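Local coordinates for CDC48 domain-containing protein (Pyrococcus horikoshii, PDB 4UZR) that is of unknown function but assembles into a dodecamer containing a 12-bladed beta-propeller, with ATP binding suggested only by its family, at residues Asp85-Ile93 and Val123-Val131. Numbering follows the deposited sequence.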
ATOM      1  N   ASP A  85      -2.901  24.611  19.259  1.00 70.48           N
ATOM      2  CA  ASP A  85      -2.281  23.562  18.459  1.00 72.01           C
ATOM      3  C   ASP A  85      -3.286  22.933  17.503  1.00 64.86           C
ATOM      4  O   ASP A  85      -4.492  22.956  17.746  1.00 65.91           O
ATOM      5  CB  ASP A  85      -1.665  22.490  19.362  1.00 74.87           C
ATOM      6  CG  ASP A  85      -0.681  21.603  18.626  1.00 84.88           C
ATOM      7  OD1 ASP A  85      -0.277  21.967  17.502  1.00 82.10           O
ATOM      8  OD2 ASP A  85      -0.303  20.547  19.176  1.00105.56           O
ATOM      9  N   VAL A  86      -2.777  22.373  16.411  1.00 66.42           N
ATOM     10  CA  VAL A  86      -3.622  21.759  15.398  1.00 56.66           C
ATOM     11  C   VAL A  86      -3.035  20.424  14.958  1.00 56.57           C
ATOM     12  O   VAL A  86      -1.837  20.317  14.693  1.00 60.74           O
ATOM     13  CB  VAL A  86      -3.786  22.677  14.167  1.00 53.72           C
ATOM     14  CG1 VAL A  86      -4.504  21.951  13.040  1.00 48.80           C
ATOM     15  CG2 VAL A  86      -4.544  23.932  14.543  1.00 68.60           C
ATOM     16  N   ILE A  87      -3.886  19.409  14.887  1.00 42.83           N
ATOM     17  CA  ILE A  87      -3.472  18.095  14.420  1.00 44.92           C
ATOM     18  C   ILE A  87      -4.178  17.768  13.111  1.00 52.75           C
ATOM     19  O   ILE A  87      -5.403  17.856  13.014  1.00 64.04           O
ATOM     20  CB  ILE A  87      -3.785  17.006  15.463  1.00 50.07           C
ATOM     21  CG1 ILE A  87      -3.120  17.343  16.800  1.00 52.26           C
ATOM     22  CG2 ILE A  87      -3.322  15.645  14.969  1.00 47.66           C
ATOM     23  CD1 ILE A  87      -3.620  16.511  17.961  1.00 58.12           C
ATOM     24  N   LEU A  88      -3.398  17.397  12.103  1.00 56.94           N
ATOM     25  CA  LEU A  88      -3.934  17.112  10.779  1.00 45.22           C
ATOM     26  C   LEU A  88      -3.734  15.643  10.417  1.00 57.44           C
ATOM     27  O   LEU A  88      -2.604  15.172  10.293  1.00 72.62           O
ATOM     28  CB  LEU A  88      -3.279  18.022   9.737  1.00 52.41           C
ATOM     29  CG  LEU A  88      -3.713  17.840   8.281  1.00 59.32           C
ATOM     30  CD1 LEU A  88      -5.222  17.967   8.152  1.00 49.02           C
ATOM     31  CD2 LEU A  88      -3.010  18.850   7.389  1.00 44.94           C
ATOM     32  N   ASP A  89      -4.839  14.924  10.258  1.00 59.89           N
ATOM     33  CA  ASP A  89      -4.791  13.510   9.913  1.00 79.84           C
ATOM     34  C   ASP A  89      -5.543  13.274   8.604  1.00 97.84           C
ATOM     35  O   ASP A  89      -5.807  14.215   7.854  1.00108.14           O
ATOM     36  CB  ASP A  89      -5.397  12.675  11.047  1.00 83.77           C
ATOM     37  CG  ASP A  89      -4.891  11.241  11.063  1.00 84.42           C
ATOM     38  OD1 ASP A  89      -5.285  10.456  10.175  1.00 87.99           O
ATOM     39  OD2 ASP A  89      -4.091  10.904  11.962  1.00 68.52           O
ATOM     40  N   GLU A  90      -5.888  12.019   8.335  1.00 97.86           N
ATOM     41  CA  GLU A  90      -6.565  11.648   7.097  1.00 94.00           C
ATOM     42  C   GLU A  90      -7.993  12.186   7.073  1.00 96.57           C
ATOM     43  O   GLU A  90      -8.893  11.603   7.680  1.00102.72           O
ATOM     44  CB  GLU A  90      -6.555  10.128   6.926  1.00107.66           C
ATOM     45  CG  GLU A  90      -5.157   9.546   6.774  1.00119.84           C
ATOM     46  CD  GLU A  90      -5.069   8.087   7.179  1.00119.23           C
ATOM     47  OE1 GLU A  90      -5.978   7.609   7.891  1.00102.98           O
ATOM     48  OE2 GLU A  90      -4.086   7.420   6.791  1.00127.57           O
ATOM     49  N   ASN A  91      -8.179  13.307   6.379  1.00 97.83           N
ATOM     50  CA  ASN A  91      -9.482  13.961   6.255  1.00 96.22           C
ATOM     51  C   ASN A  91     -10.054  14.409   7.600  1.00 85.89           C
ATOM     52  O   ASN A  91     -11.266  14.531   7.760  1.00 71.98           O
ATOM     53  CB  ASN A  91     -10.482  13.073   5.509  1.00 95.37           C
ATOM     54  N   LEU A  92      -9.167  14.644   8.560  1.00 83.81           N
ATOM     55  CA  LEU A  92      -9.551  15.150   9.870  1.00 64.89           C
ATOM     56  C   LEU A  92      -8.656  16.313  10.281  1.00 61.07           C
ATOM     57  O   LEU A  92      -7.432  16.217  10.225  1.00 74.75           O
ATOM     58  CB  LEU A  92      -9.455  14.047  10.925  1.00 55.57           C
ATOM     59  CG  LEU A  92     -10.706  13.257  11.313  1.00 64.60           C
ATOM     60  CD1 LEU A  92     -10.548  12.705  12.722  1.00 60.45           C
ATOM     61  CD2 LEU A  92     -11.961  14.108  11.206  1.00 66.38           C
ATOM     62  N   ILE A  93      -9.275  17.411  10.696  1.00 54.05           N
ATOM     63  CA  ILE A  93      -8.534  18.543  11.230  1.00 49.38           C
ATOM     64  C   ILE A  93      -8.951  18.756  12.682  1.00 46.96           C
ATOM     65  O   ILE A  93     -10.115  19.021  12.966  1.00 47.38           O
ATOM     66  CB  ILE A  93      -8.782  19.824  10.403  1.00 56.66           C
ATOM     67  CG1 ILE A  93      -8.435  19.580   8.932  1.00 63.05           C
ATOM     68  CG2 ILE A  93      -7.964  20.985  10.946  1.00 53.74           C
ATOM     69  CD1 ILE A  93      -8.893  20.679   8.001  1.00 65.85           C
ATOM     70  N   VAL A 123      -4.113  15.040  23.519  1.00 56.76           N
ATOM     71  CA  VAL A 123      -5.086  14.730  22.476  1.00 51.22           C
ATOM     72  C   VAL A 123      -4.429  13.879  21.387  1.00 59.93           C
ATOM     73  O   VAL A 123      -3.449  14.292  20.768  1.00 70.49           O
ATOM     74  CB  VAL A 123      -5.695  16.006  21.851  1.00 59.30           C
ATOM     75  CG1 VAL A 123      -6.576  15.652  20.667  1.00 40.74           C
ATOM     76  CG2 VAL A 123      -6.491  16.782  22.890  1.00 57.00           C
ATOM     77  N   LEU A 124      -4.972  12.686  21.169  1.00 57.14           N
ATOM     78  CA  LEU A 124      -4.428  11.742  20.201  1.00 52.94           C
ATOM     79  C   LEU A 124      -5.369  11.581  19.012  1.00 53.58           C
ATOM     80  O   LEU A 124      -6.587  11.610  19.168  1.00 64.69           O
ATOM     81  CB  LEU A 124      -4.198  10.384  20.866  1.00 46.76           C
ATOM     82  CG  LEU A 124      -3.244  10.347  22.061  1.00 49.69           C
ATOM     83  CD1 LEU A 124      -3.167   8.944  22.639  1.00 52.16           C
ATOM     84  CD2 LEU A 124      -1.861  10.832  21.658  1.00 51.32           C
ATOM     85  N   VAL A 125      -4.799  11.423  17.823  1.00 60.23           N
ATOM     86  CA  VAL A 125      -5.595  11.262  16.610  1.00 55.84           C
ATOM     87  C   VAL A 125      -5.059  10.125  15.748  1.00 47.18           C
ATOM     88  O   VAL A 125      -3.864  10.054  15.474  1.00 56.28           O
ATOM     89  CB  VAL A 125      -5.615  12.560  15.764  1.00 56.97           C
ATOM     90  CG1 VAL A 125      -6.481  12.376  14.527  1.00 50.25           C
ATOM     91  CG2 VAL A 125      -6.113  13.737  16.587  1.00 49.53           C
ATOM     92  N   ARG A 126      -5.955   9.235  15.327  1.00 59.32           N
ATOM     93  CA  ARG A 126      -5.617   8.150  14.408  1.00 61.46           C
ATOM     94  C   ARG A 126      -6.840   7.694  13.622  1.00 60.63           C
ATOM     95  O   ARG A 126      -7.795   7.176  14.200  1.00 70.60           O
ATOM     96  CB  ARG A 126      -5.000   6.960  15.145  1.00 67.40           C
ATOM     97  CG  ARG A 126      -4.767   5.755  14.242  1.00 69.66           C
ATOM     98  CD  ARG A 126      -4.148   4.587  14.986  1.00 80.61           C
ATOM     99  NE  ARG A 126      -2.980   4.050  14.293  1.00 93.51           N
ATOM    100  CZ  ARG A 126      -3.040   3.089  13.376  1.00 94.93           C
ATOM    101  NH1 ARG A 126      -4.210   2.560  13.039  1.00 88.47           N
ATOM    102  NH2 ARG A 126      -1.931   2.656  12.792  1.00100.76           N
ATOM    103  N   ASN A 127      -6.800   7.900  12.309  1.00 66.43           N
ATOM    104  CA  ASN A 127      -7.901   7.539  11.416  1.00 82.59           C
ATOM    105  C   ASN A 127      -9.213   8.246  11.758  1.00 86.16           C
ATOM    106  O   ASN A 127      -9.346   9.458  11.576  1.00 78.38           O
ATOM    107  CB  ASN A 127      -8.104   6.019  11.372  1.00 86.26           C
ATOM    108  CG  ASN A 127      -6.873   5.277  10.884  1.00105.00           C
ATOM    109  OD1 ASN A 127      -6.065   5.820  10.130  1.00111.95           O
ATOM    110  ND2 ASN A 127      -6.726   4.028  11.313  1.00113.91           N
ATOM    111  N   ASP A 128     -10.179   7.475  12.246  1.00 77.49           N
ATOM    112  CA  ASP A 128     -11.498   8.001  12.575  1.00 81.57           C
ATOM    113  C   ASP A 128     -11.625   8.329  14.060  1.00 75.49           C
ATOM    114  O   ASP A 128     -12.651   8.838  14.502  1.00 67.25           O
ATOM    115  CB  ASP A 128     -12.580   6.991  12.180  1.00 95.68           C
ATOM    116  CG  ASP A 128     -12.737   6.859  10.678  1.00111.29           C
ATOM    117  OD1 ASP A 128     -12.281   7.763   9.948  1.00112.94           O
ATOM    118  OD2 ASP A 128     -13.320   5.850  10.228  1.00116.49           O
ATOM    119  N   LEU A 129     -10.580   8.038  14.825  1.00 68.36           N
ATOM    120  CA  LEU A 129     -10.653   8.150  16.279  1.00 52.83           C
ATOM    121  C   LEU A 129      -9.932   9.378  16.824  1.00 52.65           C
ATOM    122  O   LEU A 129      -8.813   9.687  16.420  1.00 61.57           O
ATOM    123  CB  LEU A 129     -10.099   6.884  16.943  1.00 56.55           C
ATOM    124  CG  LEU A 129     -11.059   5.724  17.243  1.00 79.20           C
ATOM    125  CD1 LEU A 129     -12.076   5.511  16.131  1.00 83.52           C
ATOM    126  CD2 LEU A 129     -10.280   4.440  17.508  1.00 85.79           C
ATOM    127  N   VAL A 130     -10.595  10.079  17.740  1.00 60.41           N
ATOM    128  CA  VAL A 130      -9.972  11.170  18.479  1.00 57.64           C
ATOM    129  C   VAL A 130     -10.066  10.877  19.971  1.00 58.39           C
ATOM    130  O   VAL A 130     -11.157  10.773  20.523  1.00 57.76           O
ATOM    131  CB  VAL A 130     -10.644  12.524  18.177  1.00 55.91           C
ATOM    132  CG1 VAL A 130     -10.003  13.629  19.000  1.00 37.85           C
ATOM    133  CG2 VAL A 130     -10.552  12.842  16.695  1.00 49.02           C
ATOM    134  N   VAL A 131      -8.915  10.738  20.618  1.00 60.69           N
ATOM    135  CA  VAL A 131      -8.861  10.415  22.036  1.00 43.62           C
ATOM    136  C   VAL A 131      -8.450  11.634  22.851  1.00 60.13           C
ATOM    137  O   VAL A 131      -7.433  12.262  22.574  1.00 54.08           O
ATOM    138  CB  VAL A 131      -7.876   9.262  22.307  1.00 54.74           C
ATOM    139  CG1 VAL A 131      -7.701   9.045  23.804  1.00 51.25           C
ATOM    140  CG2 VAL A 131      -8.355   7.990  21.627  1.00 60.74           C
TER
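In Val125, CG1 anti to the backbone N (chi1 -178°) turns toward Asp89 and leaves CG2 for Ile87, whose branched side chain slides past it between strands 85-89 and 123-126. CG2 of Ile87 lies 3.7 Å from CG2 of Val125, while its CD1 extends toward Val123, 3.6 Å from Val123 O. On the other flank of Val125, CB of Asp89 packs 3.7 Å from CG1. CG of Asp89, anti to its backbone N (chi1 -156°), carries the carboxylate along Val125, with OD2 3.8 Å from Val125 CG1, and brings OD1 within 3.7 Å of Asn127 N. An alanine here would keep CB against Val125 but would probably uncover part of CG1 and take the negative charge from beside the 126-129 turn. Leu92 sends CD1 toward that turn, 3.6 Å from Asn127 O and 4.0 Å from CG2 of Val130; Ile104 of strand 101-106 touches both Leu92 and Val130. At the outer edge, the Glu90 carboxylate and Asn127 amide lie side by side, nearly coplanar. Arg126 of a neighbouring subunit packs on Leu88 and Glu90. The first hairpins of two successive antiparallel sheets thus pack side chain to side chain, their first strands 14° from parallel, as neighbouring blades of a beta-propeller do, consistent with this protein's 12-bladed propeller.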